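Local coordinates for protein DNA helicase RecQ (Deinococcus radiodurans, PDB 4Q48) that probably couples ATP hydrolysis to 3'-5' translocation and unwinding of duplex DNA, this chain being its catalytic core with helicase, zinc-binding and RQC domains, at residues Y56-V70 / L110-P122. Numbering follows the deposited sequence.
Sequences YQLPSLLRPGTGIVV and LLRGDLDLLYVAP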
loop_
_atom_site.group_PDB
_atom_site.type_symbol
_atom_site.label_atom_id
_atom_site.label_comp_id
_atom_site.label_asym_id
_atom_site.label_seq_id
_atom_site.Cartn_x
_atom_site.Cartn_y
_atom_site.Cartn_z
ATOM N N TYR A 56 3.227 8.998 -16.531
ATOM C CA TYR A 56 2.452 8.848 -17.746
ATOM C C TYR A 56 2.282 10.172 -18.466
ATOM O O TYR A 56 2.179 10.200 -19.686
ATOM C CB TYR A 56 1.090 8.210 -17.473
ATOM C CG TYR A 56 0.188 8.954 -16.529
ATOM C CD1 TYR A 56 -0.523 10.074 -16.943
ATOM C CD2 TYR A 56 0.005 8.503 -15.227
ATOM C CE1 TYR A 56 -1.368 10.750 -16.063
ATOM C CE2 TYR A 56 -0.837 9.167 -14.345
ATOM C CZ TYR A 56 -1.522 10.286 -14.760
ATOM O OH TYR A 56 -2.362 10.932 -13.872
ATOM N N GLN A 57 2.244 11.266 -17.720
ATOM C CA GLN A 57 2.070 12.593 -18.305
ATOM C C GLN A 57 3.234 12.962 -19.209
ATOM O O GLN A 57 3.049 13.482 -20.304
ATOM C CB GLN A 57 1.940 13.628 -17.198
ATOM C CG GLN A 57 0.626 13.568 -16.455
ATOM C CD GLN A 57 0.618 14.466 -15.243
ATOM O OE1 GLN A 57 1.658 14.762 -14.664
ATOM N NE2 GLN A 57 -0.552 14.936 -14.876
ATOM N N LEU A 58 4.442 12.667 -18.752
ATOM C CA LEU A 58 5.637 12.993 -19.510
ATOM C C LEU A 58 5.747 12.086 -20.748
ATOM O O LEU A 58 5.946 12.586 -21.855
ATOM C CB LEU A 58 6.875 12.898 -18.610
ATOM C CG LEU A 58 8.237 13.319 -19.139
ATOM C CD1 LEU A 58 8.128 14.540 -20.015
ATOM C CD2 LEU A 58 9.150 13.603 -17.964
ATOM N N PRO A 59 5.611 10.754 -20.572
ATOM C CA PRO A 59 5.543 9.939 -21.787
ATOM C C PRO A 59 4.425 10.380 -22.747
ATOM O O PRO A 59 4.641 10.329 -23.959
ATOM C CB PRO A 59 5.270 8.530 -21.246
ATOM C CG PRO A 59 5.838 8.546 -19.872
ATOM C CD PRO A 59 5.583 9.918 -19.354
ATOM N N SER A 60 3.265 10.798 -22.243
ATOM C CA SER A 60 2.216 11.277 -23.139
ATOM C C SER A 60 2.696 12.497 -23.950
ATOM O O SER A 60 2.321 12.679 -25.117
ATOM C CB SER A 60 0.935 11.593 -22.372
ATOM O OG SER A 60 0.417 10.438 -21.700
ATOM N N LEU A 61 3.567 13.303 -23.365
ATOM C CA LEU A 61 4.106 14.439 -24.106
ATOM C C LEU A 61 5.185 14.000 -25.095
ATOM O O LEU A 61 5.413 14.644 -26.127
ATOM C CB LEU A 61 4.677 15.495 -23.164
ATOM C CG LEU A 61 3.656 16.220 -22.293
ATOM C CD1 LEU A 61 4.339 17.350 -21.530
ATOM C CD2 LEU A 61 2.447 16.707 -23.094
ATOM N N LEU A 62 5.876 12.921 -24.765
ATOM C CA LEU A 62 6.978 12.478 -25.607
ATOM C C LEU A 62 6.506 11.724 -26.852
ATOM O O LEU A 62 7.091 11.866 -27.923
ATOM C CB LEU A 62 7.959 11.637 -24.788
ATOM C CG LEU A 62 8.719 12.551 -23.833
ATOM C CD1 LEU A 62 9.357 11.794 -22.670
ATOM C CD2 LEU A 62 9.762 13.339 -24.607
ATOM N N ARG A 63 5.480 10.893 -26.707
ATOM C CA ARG A 63 4.955 10.150 -27.843
ATOM C C ARG A 63 3.850 10.915 -28.585
ATOM O O ARG A 63 3.058 11.637 -27.972
ATOM C CB ARG A 63 4.469 8.782 -27.375
ATOM C CG ARG A 63 5.546 8.111 -26.528
ATOM C CD ARG A 63 5.280 6.655 -26.226
ATOM N NE ARG A 63 5.251 5.861 -27.445
ATOM C CZ ARG A 63 4.201 5.158 -27.828
ATOM N NH1 ARG A 63 3.117 5.163 -27.072
ATOM N NH2 ARG A 63 4.241 4.455 -28.949
ATOM N N PRO A 64 3.810 10.788 -29.918
ATOM C CA PRO A 64 2.779 11.512 -30.663
ATOM C C PRO A 64 1.398 11.041 -30.248
ATOM O O PRO A 64 1.182 9.852 -30.062
ATOM C CB PRO A 64 3.059 11.139 -32.127
ATOM C CG PRO A 64 4.390 10.525 -32.129
ATOM C CD PRO A 64 4.579 9.896 -30.796
ATOM N N GLY A 65 0.474 11.970 -30.105
ATOM C CA GLY A 65 -0.886 11.622 -29.765
ATOM C C GLY A 65 -1.149 11.716 -28.279
ATOM O O GLY A 65 -0.256 12.050 -27.483
ATOM N N THR A 66 -2.398 11.416 -27.930
ATOM C CA THR A 66 -2.968 11.667 -26.627
ATOM C C THR A 66 -2.785 10.508 -25.638
ATOM O O THR A 66 -3.063 9.353 -25.981
ATOM C CB THR A 66 -4.445 11.928 -26.781
ATOM O OG1 THR A 66 -4.636 12.920 -27.795
ATOM C CG2 THR A 66 -5.091 12.343 -25.454
ATOM N N GLY A 67 -2.337 10.815 -24.417
ATOM C CA GLY A 67 -2.356 9.851 -23.336
ATOM C C GLY A 67 -3.767 9.634 -22.818
ATOM O O GLY A 67 -4.475 10.571 -22.505
ATOM N N ILE A 68 -4.172 8.382 -22.695
ATOM C CA ILE A 68 -5.512 8.075 -22.220
ATOM C C ILE A 68 -5.376 7.583 -20.788
ATOM O O ILE A 68 -4.898 6.484 -20.561
ATOM C CB ILE A 68 -6.191 6.995 -23.095
ATOM C CG1 ILE A 68 -6.196 7.413 -24.563
ATOM C CG2 ILE A 68 -7.600 6.743 -22.638
ATOM C CD1 ILE A 68 -6.862 8.747 -24.798
ATOM N N VAL A 69 -5.796 8.395 -19.827
ATOM C CA VAL A 69 -5.599 8.072 -18.408
ATOM C C VAL A 69 -6.902 7.554 -17.817
ATOM O O VAL A 69 -7.916 8.242 -17.820
ATOM C CB VAL A 69 -5.105 9.300 -17.585
ATOM C CG1 VAL A 69 -4.710 8.897 -16.196
ATOM C CG2 VAL A 69 -3.935 9.968 -18.268
ATOM N N VAL A 70 -6.881 6.320 -17.343
ATOM C CA VAL A 70 -8.049 5.768 -16.705
ATOM C C VAL A 70 -8.023 5.999 -15.197
ATOM O O VAL A 70 -7.046 5.655 -14.532
ATOM C CB VAL A 70 -8.150 4.288 -16.984
ATOM C CG1 VAL A 70 -9.567 3.815 -16.740
ATOM C CG2 VAL A 70 -7.729 4.019 -18.406
ATOM N N LEU A 110 -10.351 15.231 -29.087
ATOM C CA LEU A 110 -9.584 14.005 -29.085
ATOM C C LEU A 110 -9.257 13.578 -30.527
ATOM O O LEU A 110 -8.096 13.315 -30.882
ATOM C CB LEU A 110 -10.369 12.910 -28.361
ATOM C CG LEU A 110 -9.809 11.489 -28.382
ATOM C CD1 LEU A 110 -8.493 11.406 -27.608
ATOM C CD2 LEU A 110 -10.824 10.506 -27.820
ATOM N N LEU A 111 -10.280 13.568 -31.376
ATOM C CA LEU A 111 -10.107 13.094 -32.736
ATOM C C LEU A 111 -9.174 13.979 -33.537
ATOM O O LEU A 111 -8.481 13.486 -34.431
ATOM C CB LEU A 111 -11.466 12.950 -33.424
ATOM C CG LEU A 111 -12.156 11.707 -32.851
ATOM C CD1 LEU A 111 -13.576 11.487 -33.328
ATOM C CD2 LEU A 111 -11.304 10.517 -33.173
ATOM N N ARG A 112 -9.127 15.270 -33.203
ATOM C CA ARG A 112 -8.319 16.240 -33.960
ATOM C C ARG A 112 -6.890 16.377 -33.457
ATOM O O ARG A 112 -6.137 17.241 -33.944
ATOM C CB ARG A 112 -8.965 17.633 -33.912
ATOM C CG ARG A 112 -10.057 17.909 -34.925
ATOM C CD ARG A 112 -10.389 19.404 -34.946
ATOM N NE ARG A 112 -10.612 19.886 -36.311
ATOM C CZ ARG A 112 -9.646 20.307 -37.126
ATOM N NH1 ARG A 112 -8.384 20.337 -36.725
ATOM N NH2 ARG A 112 -9.942 20.723 -38.348
ATOM N N GLY A 113 -6.497 15.473 -32.556
ATOM C CA GLY A 113 -5.150 15.447 -31.998
ATOM C C GLY A 113 -4.872 16.681 -31.142
ATOM O O GLY A 113 -3.746 17.122 -31.008
ATOM N N ASP A 114 -5.925 17.221 -30.545
ATOM C CA ASP A 114 -5.847 18.485 -29.827
ATOM C C ASP A 114 -5.523 18.341 -28.333
ATOM O O ASP A 114 -5.281 19.328 -27.643
ATOM C CB ASP A 114 -7.199 19.213 -29.941
ATOM C CG ASP A 114 -7.287 20.129 -31.136
ATOM O OD1 ASP A 114 -6.249 20.362 -31.820
ATOM O OD2 ASP A 114 -8.420 20.633 -31.356
ATOM N N LEU A 115 -5.507 17.116 -27.824
ATOM C CA LEU A 115 -5.253 16.906 -26.397
ATOM C C LEU A 115 -3.907 16.218 -26.203
ATOM O O LEU A 115 -3.398 15.512 -27.098
ATOM C CB LEU A 115 -6.364 16.073 -25.761
ATOM C CG LEU A 115 -7.762 16.540 -26.175
ATOM C CD1 LEU A 115 -8.867 15.696 -25.535
ATOM C CD2 LEU A 115 -7.943 18.000 -25.885
ATOM N N ASP A 116 -3.293 16.485 -25.066
ATOM C CA ASP A 116 -2.112 15.749 -24.688
ATOM C C ASP A 116 -2.520 14.635 -23.747
ATOM O O ASP A 116 -1.928 13.555 -23.721
ATOM C CB ASP A 116 -1.109 16.671 -24.031
ATOM C CG ASP A 116 -0.575 17.684 -24.977
ATOM O OD1 ASP A 116 0.139 17.267 -25.926
ATOM O OD2 ASP A 116 -0.849 18.885 -24.752
ATOM N N LEU A 117 -3.535 14.933 -22.952
ATOM C CA LEU A 117 -4.053 13.993 -21.983
ATOM C C LEU A 117 -5.557 13.978 -22.032
ATOM O O LEU A 117 -6.194 15.012 -22.216
ATOM C CB LEU A 117 -3.592 14.339 -20.567
ATOM C CG LEU A 117 -2.093 14.275 -20.362
ATOM C CD1 LEU A 117 -1.740 15.013 -19.103
ATOM C CD2 LEU A 117 -1.644 12.837 -20.324
ATOM N N LEU A 118 -6.120 12.790 -21.926
ATOM C CA LEU A 118 -7.542 12.652 -21.760
ATOM C C LEU A 118 -7.828 11.819 -20.517
ATOM O O LEU A 118 -7.471 10.636 -20.428
ATOM C CB LEU A 118 -8.175 12.014 -22.981
ATOM C CG LEU A 118 -9.677 11.870 -22.749
ATOM C CD1 LEU A 118 -10.327 13.233 -22.731
ATOM C CD2 LEU A 118 -10.309 10.999 -23.795
ATOM N N TYR A 119 -8.446 12.453 -19.534
ATOM C CA TYR A 119 -8.871 11.754 -18.330
ATOM C C TYR A 119 -10.284 11.197 -18.542
ATOM O O TYR A 119 -11.211 11.931 -18.896
ATOM C CB TYR A 119 -8.787 12.705 -17.124
ATOM C CG TYR A 119 -7.362 12.956 -16.658
ATOM C CD1 TYR A 119 -6.601 14.004 -17.163
ATOM C CD2 TYR A 119 -6.769 12.110 -15.746
ATOM C CE1 TYR A 119 -5.293 14.209 -16.732
ATOM C CE2 TYR A 119 -5.489 12.308 -15.316
ATOM C CZ TYR A 119 -4.749 13.345 -15.801
ATOM O OH TYR A 119 -3.458 13.480 -15.327
ATOM N N VAL A 120 -10.450 9.900 -18.333
ATOM C CA VAL A 120 -11.718 9.279 -18.653
ATOM C C VAL A 120 -12.121 8.257 -17.599
ATOM O O VAL A 120 -11.358 7.370 -17.245
ATOM C CB VAL A 120 -11.646 8.608 -20.063
ATOM C CG1 VAL A 120 -10.373 7.781 -20.198
ATOM C CG2 VAL A 120 -12.885 7.769 -20.365
ATOM N N ALA A 121 -13.330 8.407 -17.086
ATOM C CA ALA A 121 -13.873 7.459 -16.152
ATOM C C ALA A 121 -13.982 6.114 -16.860
ATOM O O ALA A 121 -14.255 6.062 -18.056
ATOM C CB ALA A 121 -15.225 7.924 -15.653
ATOM N N PRO A 122 -13.795 5.020 -16.112
ATOM C CA PRO A 122 -13.906 3.653 -16.633
ATOM C C PRO A 122 -15.250 3.411 -17.292
ATOM O O PRO A 122 -15.367 2.695 -18.288
ATOM C CB PRO A 122 -13.772 2.795 -15.373
ATOM C CG PRO A 122 -13.017 3.644 -14.424
ATOM C CD PRO A 122 -13.433 5.044 -14.684
#
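Two side chains of helix 50-62 grip the phenol oxygen of Y119. The hydroxyl of Y56 lies 3.1 Å from Y119 OH, and either may be the donor; Q57 NE2 gives a longer bond of 3.3 Å to the same Y119 OH. That second bond is bent, with an N-H...O angle of 147° and the oxygen tilted out of the amide plane. With chi1 at 60°, CG of Y56 sits between its own N and carbonyl carbon, a rotation that swings the ring toward Y119, whose OH lies at the ring edge, in its plane, the two side chains crossing at about a right angle. V69 runs alongside Y119 and points the same way, its CG1 3.6 Å from Y119 CE2 and its CG2 over one ring face near the rim. A phenylalanine in place of Y119 would probably leave Y56 OH and Q57 NE2 without their shared partner.

Strands 66-70 and 117-120 are parallel neighbours, their axes 20° apart, in the central sheet of the first RecA-like domain, with 139-145 on the other side of 66-70. Helix 50-62 begins within the P-loop and packs over the face bearing V69, L117 and Y119; Q57 also lies beside S53, which binds ADP when the nucleotide is present. G67 N bonds to D116 O, G67 O takes L118 N at 2.8 Å, and V69 continues the pattern with L118 O and V120 N. At G67 a side chain would run into S60 OG, which is itself bonded to Y56 O and lies 3.4 Å from L117 CD2. On the reverse face, I68 CG2 meets V120 CG1 at 3.8 Å. At the start of strand 66-70, T66 OG1 donates to L115 O from above the carbonyl plane. L61 CD2 rests on D116 CB, while the D116 carboxylate pairs with R90.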